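Local coordinates for citrate synthase (Pyrobaculum aerophilum, PDB 2IBP), which probably catalyses the condensation of oxaloacetate with acetyl-CoA and water to form citrate and CoA in the tricarboxylic acid cycle, at residues 57-63 with 205-210; 63-67 with 79-84; 260-266 with 317-323. All coordinates share one frame; numbering follows the deposited sequence.

Interaction 1 (57-63 with 205-210)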
# COMPACT_ATOMS: atom_id res chain seq x y z
N ALA A 57 29.32 0.14 7.43
CA ALA A 57 29.12 -0.06 8.87
C ALA A 57 30.36 0.38 9.65
O ALA A 57 30.25 0.97 10.73
CB ALA A 57 28.81 -1.50 9.16
N ARG A 58 31.53 0.14 9.08
CA ARG A 58 32.78 0.50 9.75
C ARG A 58 33.05 2.01 9.73
O ARG A 58 33.40 2.60 10.76
CB ARG A 58 33.93 -0.24 9.06
CG ARG A 58 35.30 0.04 9.63
CD ARG A 58 36.39 -0.68 8.86
NE ARG A 58 36.20 -2.14 8.84
CZ ARG A 58 35.89 -2.86 7.77
NH1 ARG A 58 35.84 -2.31 6.57
NH2 ARG A 58 35.72 -4.18 7.89
N LEU A 59 32.81 2.64 8.59
CA LEU A 59 33.26 4.02 8.40
C LEU A 59 32.20 5.09 8.29
O LEU A 59 32.51 6.29 8.36
CB LEU A 59 34.16 4.07 7.16
CG LEU A 59 35.38 3.16 7.16
CD1 LEU A 59 36.08 3.24 5.82
CD2 LEU A 59 36.32 3.54 8.30
N SER A 60 30.94 4.69 8.23
CA SER A 60 29.91 5.66 7.99
C SER A 60 28.93 5.78 9.17
O SER A 60 29.17 5.28 10.27
CB SER A 60 29.23 5.33 6.67
OG SER A 60 28.44 6.39 6.19
N THR A 61 27.86 6.52 8.92
CA THR A 61 26.81 6.79 9.88
C THR A 61 25.48 6.70 9.12
O THR A 61 25.48 6.74 7.88
CB THR A 61 26.91 8.23 10.40
OG1 THR A 61 26.82 9.16 9.30
CG2 THR A 61 28.23 8.45 11.14
N TYR A 62 24.36 6.64 9.81
CA TYR A 62 23.11 6.58 9.08
C TYR A 62 22.88 7.86 8.28
O TYR A 62 22.35 7.81 7.18
CB TYR A 62 21.92 6.31 9.98
CG TYR A 62 20.65 6.11 9.19
CD1 TYR A 62 20.47 4.99 8.41
CD2 TYR A 62 19.64 7.05 9.21
CE1 TYR A 62 19.29 4.79 7.69
CE2 TYR A 62 18.45 6.85 8.54
CZ TYR A 62 18.28 5.71 7.78
OH TYR A 62 17.10 5.56 7.10
N GLU A 63 23.31 9.00 8.81
CA GLU A 63 23.16 10.24 8.05
C GLU A 63 23.87 10.11 6.70
O GLU A 63 23.29 10.38 5.66
CB GLU A 63 23.72 11.44 8.80
CG GLU A 63 22.93 11.84 10.05
CD GLU A 63 23.34 11.11 11.33
OE1 GLU A 63 23.89 9.99 11.26
OE2 GLU A 63 23.09 11.68 12.42
N ASP A 205 22.46 3.45 15.43
CA ASP A 205 23.01 3.93 14.15
C ASP A 205 23.39 2.74 13.26
O ASP A 205 23.07 2.72 12.07
CB ASP A 205 24.25 4.78 14.40
CG ASP A 205 24.63 5.63 13.19
OD1 ASP A 205 23.73 6.20 12.57
OD2 ASP A 205 25.84 5.83 12.96
N LEU A 206 24.07 1.75 13.85
CA LEU A 206 24.48 0.57 13.10
C LEU A 206 23.26 -0.16 12.56
O LEU A 206 23.22 -0.53 11.39
CB LEU A 206 25.30 -0.36 13.99
CG LEU A 206 25.86 -1.59 13.29
CD1 LEU A 206 26.75 -1.20 12.11
CD2 LEU A 206 26.64 -2.43 14.34
N TYR A 207 22.27 -0.37 13.42
CA TYR A 207 21.06 -1.06 12.98
C TYR A 207 20.43 -0.32 11.79
O TYR A 207 20.04 -0.94 10.80
CB TYR A 207 20.06 -1.15 14.12
CG TYR A 207 18.79 -1.86 13.70
CD1 TYR A 207 18.64 -3.23 13.90
CD2 TYR A 207 17.78 -1.18 13.04
CE1 TYR A 207 17.50 -3.88 13.47
CE2 TYR A 207 16.66 -1.83 12.60
CZ TYR A 207 16.53 -3.17 12.81
OH TYR A 207 15.41 -3.80 12.36
N LEU A 208 20.39 1.00 11.89
CA LEU A 208 19.78 1.79 10.84
C LEU A 208 20.56 1.64 9.54
O LEU A 208 19.99 1.52 8.47
CB LEU A 208 19.65 3.26 11.24
CG LEU A 208 18.72 3.61 12.38
CD1 LEU A 208 18.79 5.08 12.69
CD2 LEU A 208 17.28 3.18 12.14
N ILE A 209 21.88 1.68 9.62
CA ILE A 209 22.68 1.46 8.43
C ILE A 209 22.41 0.09 7.84
O ILE A 209 22.17 -0.07 6.65
CB ILE A 209 24.19 1.53 8.76
CG1 ILE A 209 24.56 2.96 9.15
CG2 ILE A 209 25.03 1.00 7.59
CD1 ILE A 209 25.98 3.11 9.68
N LEU A 210 22.41 -0.92 8.70
CA LEU A 210 22.35 -2.29 8.23
C LEU A 210 21.05 -2.68 7.59
O LEU A 210 21.04 -3.60 6.79
CB LEU A 210 22.66 -3.28 9.35
CG LEU A 210 24.10 -3.26 9.88
CD1 LEU A 210 24.16 -4.26 11.04
CD2 LEU A 210 25.14 -3.57 8.81
O HOH W 1 28.13 4.80 12.77
O HOH W 2 22.87 8.73 13.63
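The Tyr62 ring turns one face to Leu208, whose CB lies 3.8 Å from the ring centroid in a CH-pi contact and whose CD1 lies over the same face, likewise offset from the centre. Beyond the ring, Tyr62 OH bonds to Ser370 O, fixing its far end. The other flat group is the Asp205 carboxylate: Tyr62 N donates to OD1 at 2.9 Å with an N-H...O angle of 155°, meeting it on the syn side but 32° out of the carboxylate plane. Asp205 CG is turned anti to its backbone N (chi1 -163°), which carries the carboxylate to the helix start. Two waters widen its grip, one donating to OD2 and to Ser60 O (2.7 Å), the other to OD1 and to Glu63 OE1. The latter probably eases the approach of two carboxylates only 4.0 Å apart at Glu63 OE1 and Asp205 OD1. At the other end Ala57 CB meets Leu206 CD1 at 3.6 Å. Thr61 is the N-cap of helix 62-71, its OG1 accepting from Glu64 N. An acidic side chain of helix 198-210 thus supplements a helix N-terminus, a tertiary join within the mainly helical citrate synthase fold.

Interaction 2 (63-67 with 79-84); sequences EEVSY and ELEDYI
Two consecutive helices, 62-71 and 77-90, pack as an orthogonal pair in the mainly helical citrate synthase fold, and Tyr67 and Tyr83 fill its inner angle. The short segments run at 101° to each other, with axes 10.4 Å apart at closest approach, a spacing wide enough for aromatic side chains between them. The two rings make a T-shaped (edge-to-face) pair: the edge of Tyr67 is directed at the face of Tyr83, with planes at 84° and centroids 5.2 Å apart. Tyr67 CD1 does the touching, coming within 3.7 Å of Tyr83 CG. Tyr67 CB lies over the same ring in a CH-pi contact, 4.2 Å from the centroid.

The hydroxyl of Tyr83 reaches helix 62-71, where OH donates to Ser66 OG at 2.6 Å. Ser66 OG lies at the edge of the Tyr83 ring, close to its plane. It gets there because chi1 of 64° holds it between the backbone N and the carbonyl carbon. It thus receives the Tyr83 proton, while its own has the carbonyls of Tyr62 and Glu63 in reach, its choice not settled.

Along the outer margins the contact becomes aliphatic. The side chain of Glu63 touches Ile84 through its methylene groups, CB lying 3.9 Å from CG1; its OE2 bonds to His183 N, and Glu63 O approaches Tyr83 CE2 obliquely at 3.2 Å. Leu80 packs against Glu64, whose carboxylate is bound by Tyr403 and Arg409 of the second subunit, so this flank of the pair adjoins the dimer interface. Glu79 is held by a salt bridge to Arg73 and a bond from Thr76 N, in the connecting loop, and its extended chain crosses the end of Tyr67 at about a right angle, with Tyr67 OH 3.4 Å from Glu79 CD.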
# COMPACT_ATOMS: atom_id res chain seq x y z
N GLU A 63 23.31 9.00 8.81
CA GLU A 63 23.16 10.24 8.05
C GLU A 63 23.87 10.11 6.70
O GLU A 63 23.29 10.38 5.66
CB GLU A 63 23.72 11.44 8.80
CG GLU A 63 22.93 11.84 10.05
CD GLU A 63 23.34 11.11 11.33
OE1 GLU A 63 23.89 9.99 11.26
OE2 GLU A 63 23.09 11.68 12.42
N GLU A 64 25.11 9.65 6.72
CA GLU A 64 25.87 9.53 5.48
C GLU A 64 25.36 8.42 4.57
O GLU A 64 25.30 8.58 3.36
CB GLU A 64 27.36 9.36 5.78
CG GLU A 64 28.25 9.43 4.58
CD GLU A 64 29.70 9.27 4.95
OE1 GLU A 64 30.09 8.16 5.37
OE2 GLU A 64 30.47 10.25 4.75
N VAL A 65 25.01 7.28 5.16
CA VAL A 65 24.50 6.17 4.38
C VAL A 65 23.15 6.52 3.76
O VAL A 65 22.88 6.14 2.63
CB VAL A 65 24.40 4.89 5.24
CG1 VAL A 65 23.54 3.84 4.56
CG2 VAL A 65 25.81 4.39 5.56
N SER A 66 22.31 7.24 4.50
CA SER A 66 21.01 7.63 3.96
C SER A 66 21.22 8.58 2.78
O SER A 66 20.53 8.48 1.75
CB SER A 66 20.08 8.20 5.03
OG SER A 66 20.54 9.42 5.61
N TYR A 67 22.19 9.48 2.90
CA TYR A 67 22.51 10.38 1.79
C TYR A 67 22.90 9.54 0.58
O TYR A 67 22.43 9.78 -0.52
CB TYR A 67 23.67 11.32 2.16
CG TYR A 67 23.99 12.35 1.09
CD1 TYR A 67 23.54 13.66 1.22
CD2 TYR A 67 24.64 11.99 -0.08
CE1 TYR A 67 23.76 14.60 0.23
CE2 TYR A 67 24.88 12.94 -1.08
CZ TYR A 67 24.44 14.23 -0.91
OH TYR A 67 24.70 15.17 -1.90
N GLU A 79 28.06 19.04 1.51
CA GLU A 79 26.78 18.38 1.24
C GLU A 79 26.27 17.65 2.47
O GLU A 79 25.09 17.74 2.81
CB GLU A 79 26.94 17.39 0.10
CG GLU A 79 27.00 18.08 -1.25
CD GLU A 79 27.37 17.15 -2.36
OE1 GLU A 79 27.98 16.10 -2.10
OE2 GLU A 79 27.08 17.50 -3.53
N LEU A 80 27.18 17.01 3.19
CA LEU A 80 26.78 16.25 4.37
C LEU A 80 26.33 17.20 5.47
O LEU A 80 25.29 17.00 6.08
CB LEU A 80 27.89 15.32 4.84
CG LEU A 80 27.48 14.41 6.00
CD1 LEU A 80 26.24 13.59 5.62
CD2 LEU A 80 28.63 13.51 6.40
N GLU A 81 27.10 18.26 5.70
CA GLU A 81 26.74 19.26 6.69
C GLU A 81 25.36 19.85 6.40
O GLU A 81 24.51 19.95 7.29
CB GLU A 81 27.78 20.39 6.73
CG GLU A 81 29.09 19.97 7.36
CD GLU A 81 30.18 21.03 7.23
OE1 GLU A 81 29.98 22.02 6.49
OE2 GLU A 81 31.25 20.84 7.84
N ASP A 82 25.13 20.25 5.15
CA ASP A 82 23.85 20.82 4.76
C ASP A 82 22.70 19.82 4.92
O ASP A 82 21.62 20.16 5.39
CB ASP A 82 23.90 21.36 3.34
CG ASP A 82 24.84 22.54 3.19
OD1 ASP A 82 25.26 23.11 4.23
OD2 ASP A 82 25.13 22.92 2.03
N TYR A 83 22.95 18.58 4.51
CA TYR A 83 21.96 17.50 4.62
C TYR A 83 21.60 17.25 6.09
O TYR A 83 20.41 17.14 6.46
CB TYR A 83 22.55 16.24 4.00
CG TYR A 83 21.68 15.00 4.13
CD1 TYR A 83 20.61 14.80 3.28
CD2 TYR A 83 22.07 13.96 4.95
CE1 TYR A 83 19.84 13.63 3.37
CE2 TYR A 83 21.31 12.80 5.06
CZ TYR A 83 20.22 12.64 4.26
OH TYR A 83 19.48 11.46 4.30
N ILE A 84 22.62 17.12 6.92
CA ILE A 84 22.40 16.89 8.35
C ILE A 84 21.55 18.01 8.93
O ILE A 84 20.60 17.76 9.66
CB ILE A 84 23.73 16.72 9.08
CG1 ILE A 84 24.33 15.34 8.73
CG2 ILE A 84 23.54 16.90 10.57
CD1 ILE A 84 25.68 15.07 9.34

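Interaction 3 (260-266 with 317-323)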
# COMPACT_ATOMS: atom_id res chain seq x y z
N TYR A 260 14.89 -17.27 22.96
CA TYR A 260 16.07 -17.36 23.81
C TYR A 260 15.64 -17.29 25.26
O TYR A 260 16.18 -18.00 26.10
CB TYR A 260 17.12 -16.26 23.51
CG TYR A 260 17.62 -16.23 22.09
CD1 TYR A 260 17.93 -17.40 21.40
CD2 TYR A 260 17.91 -15.01 21.46
CE1 TYR A 260 18.43 -17.37 20.10
CE2 TYR A 260 18.39 -14.98 20.15
CZ TYR A 260 18.64 -16.15 19.48
OH TYR A 260 19.10 -16.13 18.18
N LEU A 261 14.67 -16.43 25.57
CA LEU A 261 14.18 -16.31 26.94
C LEU A 261 13.58 -17.62 27.42
O LEU A 261 13.77 -18.03 28.57
CB LEU A 261 13.17 -15.18 27.08
CG LEU A 261 13.77 -13.78 26.96
CD1 LEU A 261 12.65 -12.74 26.81
CD2 LEU A 261 14.68 -13.44 28.16
N GLU A 262 12.84 -18.29 26.54
CA GLU A 262 12.19 -19.56 26.89
C GLU A 262 13.23 -20.66 27.07
O GLU A 262 13.16 -21.44 28.03
CB GLU A 262 11.19 -19.96 25.81
CG GLU A 262 10.39 -21.21 26.14
CD GLU A 262 9.35 -21.54 25.08
OE1 GLU A 262 9.36 -20.90 24.01
OE2 GLU A 262 8.52 -22.44 25.32
N ILE A 263 14.22 -20.68 26.19
CA ILE A 263 15.30 -21.67 26.24
C ILE A 263 16.02 -21.56 27.59
O ILE A 263 16.23 -22.56 28.29
CB ILE A 263 16.27 -21.48 25.06
CG1 ILE A 263 15.57 -21.89 23.77
CG2 ILE A 263 17.55 -22.32 25.26
CD1 ILE A 263 16.31 -21.49 22.51
N GLY A 264 16.36 -20.33 27.97
CA GLY A 264 16.92 -20.03 29.29
C GLY A 264 18.34 -20.44 29.58
O GLY A 264 19.06 -19.73 30.28
N THR A 265 18.76 -21.58 29.04
CA THR A 265 20.09 -22.10 29.31
C THR A 265 20.85 -22.44 28.03
O THR A 265 20.35 -23.18 27.20
CB THR A 265 20.06 -23.35 30.22
OG1 THR A 265 21.36 -23.95 30.26
CG2 THR A 265 19.08 -24.36 29.71
N PRO A 266 22.05 -21.87 27.87
CA PRO A 266 22.89 -22.18 26.71
C PRO A 266 23.20 -23.68 26.57
O PRO A 266 23.56 -24.13 25.47
CB PRO A 266 24.17 -21.38 26.95
CG PRO A 266 23.77 -20.30 27.89
CD PRO A 266 22.66 -20.84 28.73
N GLN A 317 19.67 -11.45 30.97
CA GLN A 317 18.74 -12.50 30.57
C GLN A 317 19.42 -13.59 29.75
O GLN A 317 18.76 -14.47 29.20
CB GLN A 317 17.53 -11.91 29.82
CG GLN A 317 16.47 -11.29 30.72
CD GLN A 317 16.93 -10.04 31.44
OE1 GLN A 317 17.38 -9.07 30.82
NE2 GLN A 317 16.73 -10.01 32.76
N ASN A 318 20.76 -13.51 29.67
CA ASN A 318 21.60 -14.51 29.00
C ASN A 318 21.30 -14.67 27.52
O ASN A 318 21.64 -15.69 26.91
CB ASN A 318 21.47 -15.87 29.72
CG ASN A 318 21.68 -15.74 31.23
OD1 ASN A 318 20.82 -16.14 32.02
ND2 ASN A 318 22.76 -15.09 31.62
N LEU A 319 20.73 -13.63 26.92
CA LEU A 319 20.34 -13.68 25.52
C LEU A 319 21.55 -13.87 24.63
O LEU A 319 21.54 -14.71 23.72
CB LEU A 319 19.64 -12.37 25.14
CG LEU A 319 18.34 -12.08 25.90
CD1 LEU A 319 17.77 -10.75 25.42
CD2 LEU A 319 17.35 -13.23 25.66
N PHE A 320 22.62 -13.14 24.89
CA PHE A 320 23.80 -13.26 24.04
C PHE A 320 24.48 -14.63 24.22
O PHE A 320 24.90 -15.27 23.25
CB PHE A 320 24.77 -12.11 24.31
CG PHE A 320 25.89 -12.05 23.34
CD1 PHE A 320 25.69 -11.52 22.08
CD2 PHE A 320 27.13 -12.58 23.66
CE1 PHE A 320 26.71 -11.50 21.16
CE2 PHE A 320 28.15 -12.57 22.74
CZ PHE A 320 27.94 -12.02 21.48
N ALA A 321 24.53 -15.10 25.46
CA ALA A 321 25.11 -16.41 25.77
C ALA A 321 24.34 -17.53 25.07
O ALA A 321 24.94 -18.42 24.45
CB ALA A 321 25.10 -16.64 27.27
N ILE A 322 23.01 -17.45 25.13
CA ILE A 322 22.15 -18.45 24.51
C ILE A 322 22.28 -18.40 22.99
O ILE A 322 22.51 -19.43 22.34
CB ILE A 322 20.70 -18.27 24.95
CG1 ILE A 322 20.56 -18.52 26.46
CG2 ILE A 322 19.76 -19.20 24.16
CD1 ILE A 322 19.22 -18.10 27.04
N ALA A 323 22.14 -17.20 22.42
CA ALA A 323 22.30 -17.04 20.98
C ALA A 323 23.67 -17.50 20.50
O ALA A 323 23.79 -18.20 19.50
CB ALA A 323 22.05 -15.60 20.58
O HOH W 3 18.20 -17.21 31.20
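Helix 252-263 ends where helix 319-332 begins, and the backbones draw together until the CA atoms of Pro266 and Ile322 are 4.4 Å apart. Gly264 N still bonds to Tyr260 O at 3.0 Å, but Gly264 itself leaves the helix with a phi of 73°, a positive value that favours glycine, and the chain swings through Thr265 to Pro266. On the partner side Asn318 holds the N-cap position without a side-chain capping bond, whereas Asp315 accepts from Phe320 N and Ala321 N.

Ile322 is the side chain on which this turn closes. Its CG1 branch, anti to the carbonyl carbon (chi1 -64°), sends CD1 against the helix end, 3.2 Å from Tyr260 O and close to Gly264 C. The CG2 branch lies 3.8 Å from Tyr260 CD1 and also touches Ile263, and Pro266 CD rests 3.9 Å from Ile322 CG1. Ala323 CB stands over one face of the Tyr260 ring, 4.0 Å from its centroid and 25° off the normal, as a CH-pi contact. Leu319 CD2 meets both Tyr260 CB and Leu261 CD2. Farther out, Leu261 CD2 meets Gln317 CB at 3.6 Å, the two side chains lying side by side.

Tyr260 OH bonds to Phe347 O, next in sequence to the predicted active-site Asp346. This helix-end to helix-start packing thus borders the probable catalytic region of the citrate synthase fold.

How the interactions relate
Interactions 1 and 2 are neighbours, their centres 12 Å apart, and share both Glu63 and helix 62-71. That helix is fixed at its start to helix 198-210 and on another flank to helix 77-90, while Val65 of segment 63-67 packs on Ser60 and Ile209 of interaction 1. Along the chain interaction 2 falls within the span bridged by interaction 1, and both border the second subunit, tying this corner of the fold to the dimer. Interaction 3 follows later in sequence and joins helices 252-263 and 319-332. Its centre lies 27 Å from that of interaction 1 and 38 Å from that of interaction 2, without touching either, so it is a separate packing site of the same chain.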